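Local coordinates for protein NAD-dependent epimerase/dehydratase (PDB 3GPI) that is of unknown function but belongs to the NAD-dependent epimerase/dehydratase family and so probably binds a dinucleotide cofactor in a Rossmann-type domain, at residues L56-Y69 with T92-F106. Sequence-based numbering, arbitrary orientation.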
loop_
_atom_site.group_PDB
_atom_site.type_symbol
_atom_site.label_atom_id
_atom_site.label_comp_id
_atom_site.label_asym_id
_atom_site.label_seq_id
_atom_site.Cartn_x
_atom_site.Cartn_y
_atom_site.Cartn_z
ATOM N N LEU A 56 11.605 17.614 12.539
ATOM C CA LEU A 56 10.138 17.679 12.273
ATOM C C LEU A 56 9.476 18.965 12.759
ATOM O O LEU A 56 8.244 19.097 12.742
ATOM C CB LEU A 56 9.430 16.490 12.913
ATOM C CG LEU A 56 9.893 15.088 12.466
ATOM C CD1 LEU A 56 9.251 14.024 13.305
ATOM C CD2 LEU A 56 9.627 14.848 10.989
ATOM N N ALA A 57 10.274 19.919 13.198
ATOM C CA ALA A 57 9.712 21.104 13.825
ATOM C C ALA A 57 9.014 22.027 12.842
ATOM O O ALA A 57 8.312 22.913 13.280
ATOM C CB ALA A 57 10.794 21.868 14.582
ATOM N N SER A 58 9.211 21.846 11.537
ATOM C CA SER A 58 8.619 22.752 10.534
ATOM C C SER A 58 7.257 22.253 10.050
ATOM O O SER A 58 6.468 23.022 9.483
ATOM C CB SER A 58 9.547 22.878 9.320
ATOM O OG SER A 58 9.441 21.748 8.478
ATOM N N ILE A 59 6.983 20.971 10.210
ATOM C CA ILE A 59 5.809 20.407 9.515
ATOM C C ILE A 59 4.470 20.964 10.007
ATOM O O ILE A 59 3.509 21.028 9.229
ATOM C CB ILE A 59 5.769 18.846 9.454
ATOM C CG1 ILE A 59 5.533 18.184 10.822
ATOM C CG2 ILE A 59 7.029 18.301 8.764
ATOM C CD1 ILE A 59 5.372 16.662 10.701
ATOM N N VAL A 60 4.367 21.365 11.271
ATOM C CA VAL A 60 3.108 21.922 11.754
ATOM C C VAL A 60 2.746 23.200 11.018
ATOM O O VAL A 60 1.549 23.551 10.942
ATOM C CB VAL A 60 3.141 22.128 13.277
ATOM C CG1 VAL A 60 3.925 23.392 13.664
ATOM C CG2 VAL A 60 1.739 22.152 13.864
ATOM N N HIS A 61 3.738 23.881 10.442
ATOM C CA HIS A 61 3.403 25.088 9.663
ATOM C C HIS A 61 2.631 24.781 8.389
ATOM O O HIS A 61 1.983 25.672 7.808
ATOM C CB HIS A 61 4.634 25.885 9.334
ATOM C CG HIS A 61 5.174 26.662 10.482
ATOM N ND1 HIS A 61 6.507 26.989 10.569
ATOM C CD2 HIS A 61 4.580 27.162 11.595
ATOM C CE1 HIS A 61 6.712 27.669 11.689
ATOM N NE2 HIS A 61 5.556 27.787 12.327
ATOM N N LEU A 62 2.683 23.539 7.936
ATOM C CA LEU A 62 1.876 23.137 6.790
ATOM C C LEU A 62 0.391 23.067 7.114
ATOM O O LEU A 62 -0.455 23.053 6.220
ATOM C CB LEU A 62 2.318 21.761 6.278
ATOM C CG LEU A 62 3.746 21.694 5.746
ATOM C CD1 LEU A 62 4.141 20.214 5.568
ATOM C CD2 LEU A 62 3.843 22.466 4.448
ATOM N N ARG A 63 0.073 23.009 8.389
ATOM C CA ARG A 63 -1.307 22.921 8.859
ATOM C C ARG A 63 -2.181 21.942 8.053
ATOM O O ARG A 63 -3.244 22.304 7.569
ATOM C CB ARG A 63 -1.934 24.332 8.890
ATOM C CG ARG A 63 -1.206 25.210 9.905
ATOM C CD ARG A 63 -1.945 26.510 10.243
ATOM N NE ARG A 63 -3.272 26.206 10.786
ATOM C CZ ARG A 63 -3.505 25.656 11.969
ATOM N NH1 ARG A 63 -4.751 25.354 12.306
ATOM N NH2 ARG A 63 -2.542 25.447 12.850
ATOM N N PRO A 64 -1.737 20.685 7.939
ATOM C CA PRO A 64 -2.577 19.773 7.155
ATOM C C PRO A 64 -3.877 19.430 7.903
ATOM O O PRO A 64 -3.885 19.347 9.137
ATOM C CB PRO A 64 -1.698 18.514 7.064
ATOM C CG PRO A 64 -0.903 18.544 8.361
ATOM C CD PRO A 64 -0.520 20.009 8.448
ATOM N N GLU A 65 -4.956 19.200 7.155
ATOM C CA GLU A 65 -6.151 18.591 7.720
ATOM C C GLU A 65 -6.062 17.074 7.642
ATOM O O GLU A 65 -6.739 16.390 8.405
ATOM C CB GLU A 65 -7.374 19.055 6.947
ATOM C CG GLU A 65 -7.878 20.421 7.447
ATOM C CD GLU A 65 -7.477 21.619 6.603
ATOM O OE1 GLU A 65 -7.220 21.499 5.375
ATOM O OE2 GLU A 65 -7.488 22.734 7.185
ATOM N N ILE A 66 -5.257 16.550 6.708
ATOM C CA ILE A 66 -5.153 15.115 6.523
ATOM C C ILE A 66 -3.683 14.707 6.510
ATOM O O ILE A 66 -2.859 15.344 5.829
ATOM C CB ILE A 66 -5.807 14.664 5.189
ATOM C CG1 ILE A 66 -7.264 15.089 5.087
ATOM C CG2 ILE A 66 -5.643 13.156 4.941
ATOM C CD1 ILE A 66 -8.225 14.346 5.973
ATOM N N LEU A 67 -3.339 13.679 7.305
ATOM C CA LEU A 67 -2.037 13.029 7.196
ATOM C C LEU A 67 -2.189 11.687 6.516
ATOM O O LEU A 67 -3.032 10.905 6.946
ATOM C CB LEU A 67 -1.449 12.821 8.584
ATOM C CG LEU A 67 -0.165 11.980 8.656
ATOM C CD1 LEU A 67 1.006 12.628 7.927
ATOM C CD2 LEU A 67 0.181 11.732 10.136
ATOM N N VAL A 68 -1.403 11.433 5.459
ATOM C CA VAL A 68 -1.294 10.078 4.920
ATOM C C VAL A 68 0.105 9.598 5.274
ATOM O O VAL A 68 1.083 10.206 4.835
ATOM C CB VAL A 68 -1.488 10.043 3.376
ATOM C CG1 VAL A 68 -1.418 8.608 2.896
ATOM C CG2 VAL A 68 -2.818 10.659 3.011
ATOM N N TYR A 69 0.193 8.547 6.079
ATOM C CA TYR A 69 1.479 8.092 6.552
ATOM C C TYR A 69 1.829 6.792 5.847
ATOM O O TYR A 69 1.164 5.786 6.059
ATOM C CB TYR A 69 1.420 7.906 8.071
ATOM C CG TYR A 69 2.768 7.723 8.717
ATOM C CD1 TYR A 69 3.511 8.818 9.123
ATOM C CD2 TYR A 69 3.300 6.448 8.895
ATOM C CE1 TYR A 69 4.750 8.661 9.692
ATOM C CE2 TYR A 69 4.534 6.275 9.490
ATOM C CZ TYR A 69 5.254 7.386 9.871
ATOM O OH TYR A 69 6.489 7.214 10.435
ATOM N N THR A 92 5.875 11.932 14.232
ATOM C CA THR A 92 5.130 12.725 13.250
ATOM C C THR A 92 3.848 13.266 13.863
ATOM O O THR A 92 3.534 14.461 13.718
ATOM C CB THR A 92 4.800 11.880 12.012
ATOM O OG1 THR A 92 6.009 11.479 11.367
ATOM C CG2 THR A 92 4.033 12.701 10.999
ATOM N N LEU A 93 3.075 12.444 14.557
ATOM C CA LEU A 93 1.883 12.941 15.196
ATOM C C LEU A 93 2.176 14.004 16.246
ATOM O O LEU A 93 1.511 15.026 16.316
ATOM C CB LEU A 93 1.092 11.802 15.816
ATOM C CG LEU A 93 0.580 10.784 14.802
ATOM C CD1 LEU A 93 0.112 9.509 15.538
ATOM C CD2 LEU A 93 -0.567 11.396 13.999
ATOM N N SER A 94 3.201 13.767 17.061
ATOM C CA SER A 94 3.592 14.738 18.065
ATOM C C SER A 94 3.974 16.072 17.407
ATOM O O SER A 94 3.590 17.146 17.910
ATOM C CB SER A 94 4.780 14.205 18.846
ATOM O OG SER A 94 5.239 15.205 19.748
ATOM N N ALA A 95 4.688 15.999 16.292
ATOM C CA ALA A 95 5.160 17.215 15.591
ATOM C C ALA A 95 3.982 17.971 14.987
ATOM O O ALA A 95 4.111 19.166 14.680
ATOM C CB ALA A 95 6.169 16.874 14.521
ATOM N N LEU A 96 2.852 17.297 14.791
ATOM C CA LEU A 96 1.669 17.929 14.217
ATOM C C LEU A 96 0.763 18.504 15.266
ATOM O O LEU A 96 -0.351 18.909 14.942
ATOM C CB LEU A 96 0.888 16.947 13.329
ATOM C CG LEU A 96 1.609 16.717 11.997
ATOM C CD1 LEU A 96 0.996 15.553 11.211
ATOM C CD2 LEU A 96 1.643 17.989 11.130
ATOM N N GLU A 97 1.185 18.502 16.534
ATOM C CA GLU A 97 0.422 19.164 17.561
ATOM C C GLU A 97 0.342 20.649 17.215
ATOM O O GLU A 97 1.350 21.411 17.157
ATOM C CB GLU A 97 0.983 18.925 18.971
ATOM C CG GLU A 97 0.061 19.410 20.087
ATOM C CD GLU A 97 0.301 18.714 21.420
ATOM O OE1 GLU A 97 -0.554 18.826 22.322
ATOM O OE2 GLU A 97 1.342 18.050 21.557
ATOM N N GLY A 98 -0.891 21.054 17.004
ATOM C CA GLY A 98 -1.224 22.411 16.590
ATOM C C GLY A 98 -1.877 22.447 15.215
ATOM O O GLY A 98 -2.543 23.426 14.892
ATOM N N ALA A 99 -1.633 21.434 14.379
ATOM C CA ALA A 99 -2.264 21.384 13.054
ATOM C C ALA A 99 -3.742 21.055 13.224
ATOM O O ALA A 99 -4.141 20.407 14.195
ATOM C CB ALA A 99 -1.601 20.288 12.197
ATOM N N PRO A 100 -4.574 21.455 12.263
ATOM C CA PRO A 100 -6.010 21.235 12.274
ATOM C C PRO A 100 -6.304 19.838 11.727
ATOM O O PRO A 100 -7.114 19.668 10.823
ATOM C CB PRO A 100 -6.504 22.329 11.346
ATOM C CG PRO A 100 -5.429 22.417 10.318
ATOM C CD PRO A 100 -4.136 22.230 11.105
ATOM N N LEU A 101 -5.634 18.853 12.301
ATOM C CA LEU A 101 -5.687 17.499 11.775
ATOM C C LEU A 101 -7.051 16.851 12.012
ATOM O O LEU A 101 -7.528 16.765 13.152
ATOM C CB LEU A 101 -4.561 16.702 12.447
ATOM C CG LEU A 101 -4.254 15.300 11.920
ATOM C CD1 LEU A 101 -3.798 15.441 10.486
ATOM C CD2 LEU A 101 -3.133 14.670 12.769
ATOM N N GLN A 102 -7.678 16.398 10.930
ATOM C CA GLN A 102 -9.011 15.792 10.986
ATOM C C GLN A 102 -8.987 14.284 10.765
ATOM O O GLN A 102 -9.919 13.588 11.156
ATOM C CB GLN A 102 -9.912 16.415 9.926
ATOM C CG GLN A 102 -10.228 17.887 10.194
ATOM C CD GLN A 102 -10.931 18.543 9.023
ATOM O OE1 GLN A 102 -10.664 18.220 7.854
ATOM N NE2 GLN A 102 -11.800 19.506 9.324
ATOM N N HIS A 103 -7.963 13.768 10.103
ATOM C CA HIS A 103 -7.925 12.347 9.821
ATOM C C HIS A 103 -6.519 11.918 9.516
ATOM O O HIS A 103 -5.748 12.642 8.897
ATOM C CB HIS A 103 -8.828 11.971 8.632
ATOM C CG HIS A 103 -9.415 10.593 8.751
ATOM N ND1 HIS A 103 -10.413 10.278 9.644
ATOM C CD2 HIS A 103 -9.074 9.428 8.151
ATOM C CE1 HIS A 103 -10.719 8.997 9.534
ATOM N NE2 HIS A 103 -9.915 8.457 8.639
ATOM N N VAL A 104 -6.194 10.703 9.962
ATOM C CA VAL A 104 -4.943 10.050 9.601
ATOM C C VAL A 104 -5.225 8.797 8.777
ATOM O O VAL A 104 -5.965 7.928 9.211
ATOM C CB VAL A 104 -4.162 9.638 10.834
ATOM C CG1 VAL A 104 -2.882 8.920 10.418
ATOM C CG2 VAL A 104 -3.839 10.843 11.681
ATOM N N PHE A 105 -4.666 8.704 7.572
ATOM C CA PHE A 105 -4.687 7.465 6.788
ATOM C C PHE A 105 -3.341 6.798 6.951
ATOM O O PHE A 105 -2.296 7.406 6.641
ATOM C CB PHE A 105 -4.975 7.741 5.308
ATOM C CG PHE A 105 -6.349 8.266 5.043
ATOM C CD1 PHE A 105 -7.408 7.383 4.905
ATOM C CD2 PHE A 105 -6.622 9.641 4.991
ATOM C CE1 PHE A 105 -8.681 7.839 4.660
ATOM C CE2 PHE A 105 -7.920 10.100 4.747
ATOM C CZ PHE A 105 -8.946 9.213 4.587
ATOM N N PHE A 106 -3.335 5.557 7.463
ATOM C CA PHE A 106 -2.081 4.899 7.737
ATOM C C PHE A 106 -1.959 3.690 6.830
ATOM O O PHE A 106 -2.845 2.807 6.864
ATOM C CB PHE A 106 -2.063 4.494 9.216
ATOM C CG PHE A 106 -0.862 3.694 9.618
ATOM C CD1 PHE A 106 0.353 4.312 9.884
ATOM C CD2 PHE A 106 -0.952 2.314 9.734
ATOM C CE1 PHE A 106 1.494 3.558 10.243
ATOM C CE2 PHE A 106 0.165 1.551 10.101
ATOM C CZ PHE A 106 1.381 2.162 10.348
HETATM O O HOH W 1 6.104 20.587 13.517
#
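Glu65 O takes two backbone N-H groups, a short bond from Gln102 N (2.7 Å) and a weak one from His103 N. From here strands 66-69 and 103-106 run parallel, as neighbours in the Rossmann-type sheet. Helix 86-95 belongs to the crossover between them. Three further backbone bonds join the strands: Leu67 N to His103 O, Phe105 N to Leu67 O and Tyr69 N to Phe105 O.

Leu67 CG stands anti to the backbone N (chi1 172°), and with chi2 at 64° CD2 meets Leu93 CD2 (3.9 Å) in the helix and Leu96 CD1 just after its end. On the same sheet face, the Tyr69 and Phe106 rings meet rim to rim, planes 13° apart; Tyr69 CD2 lies 3.7 Å from Phe106 CE1. Thr92 OG1, bonded to Gly88 O, lies at the Tyr69 ring edge. A serine at Tyr69 would probably open a gap between Thr92 and Phe106. On the other face, Ile66 CG2 meets the Phe105 ring at its edge.

Water 1 ties the loop to the helix end, donating to Leu56 O and Ala95 O and accepting from Val60 N. Arg63 NH2 bonds Gly98 O (2.9 Å), while Pro100 CD sits 3.4 Å above the Arg63 guanidinium plane.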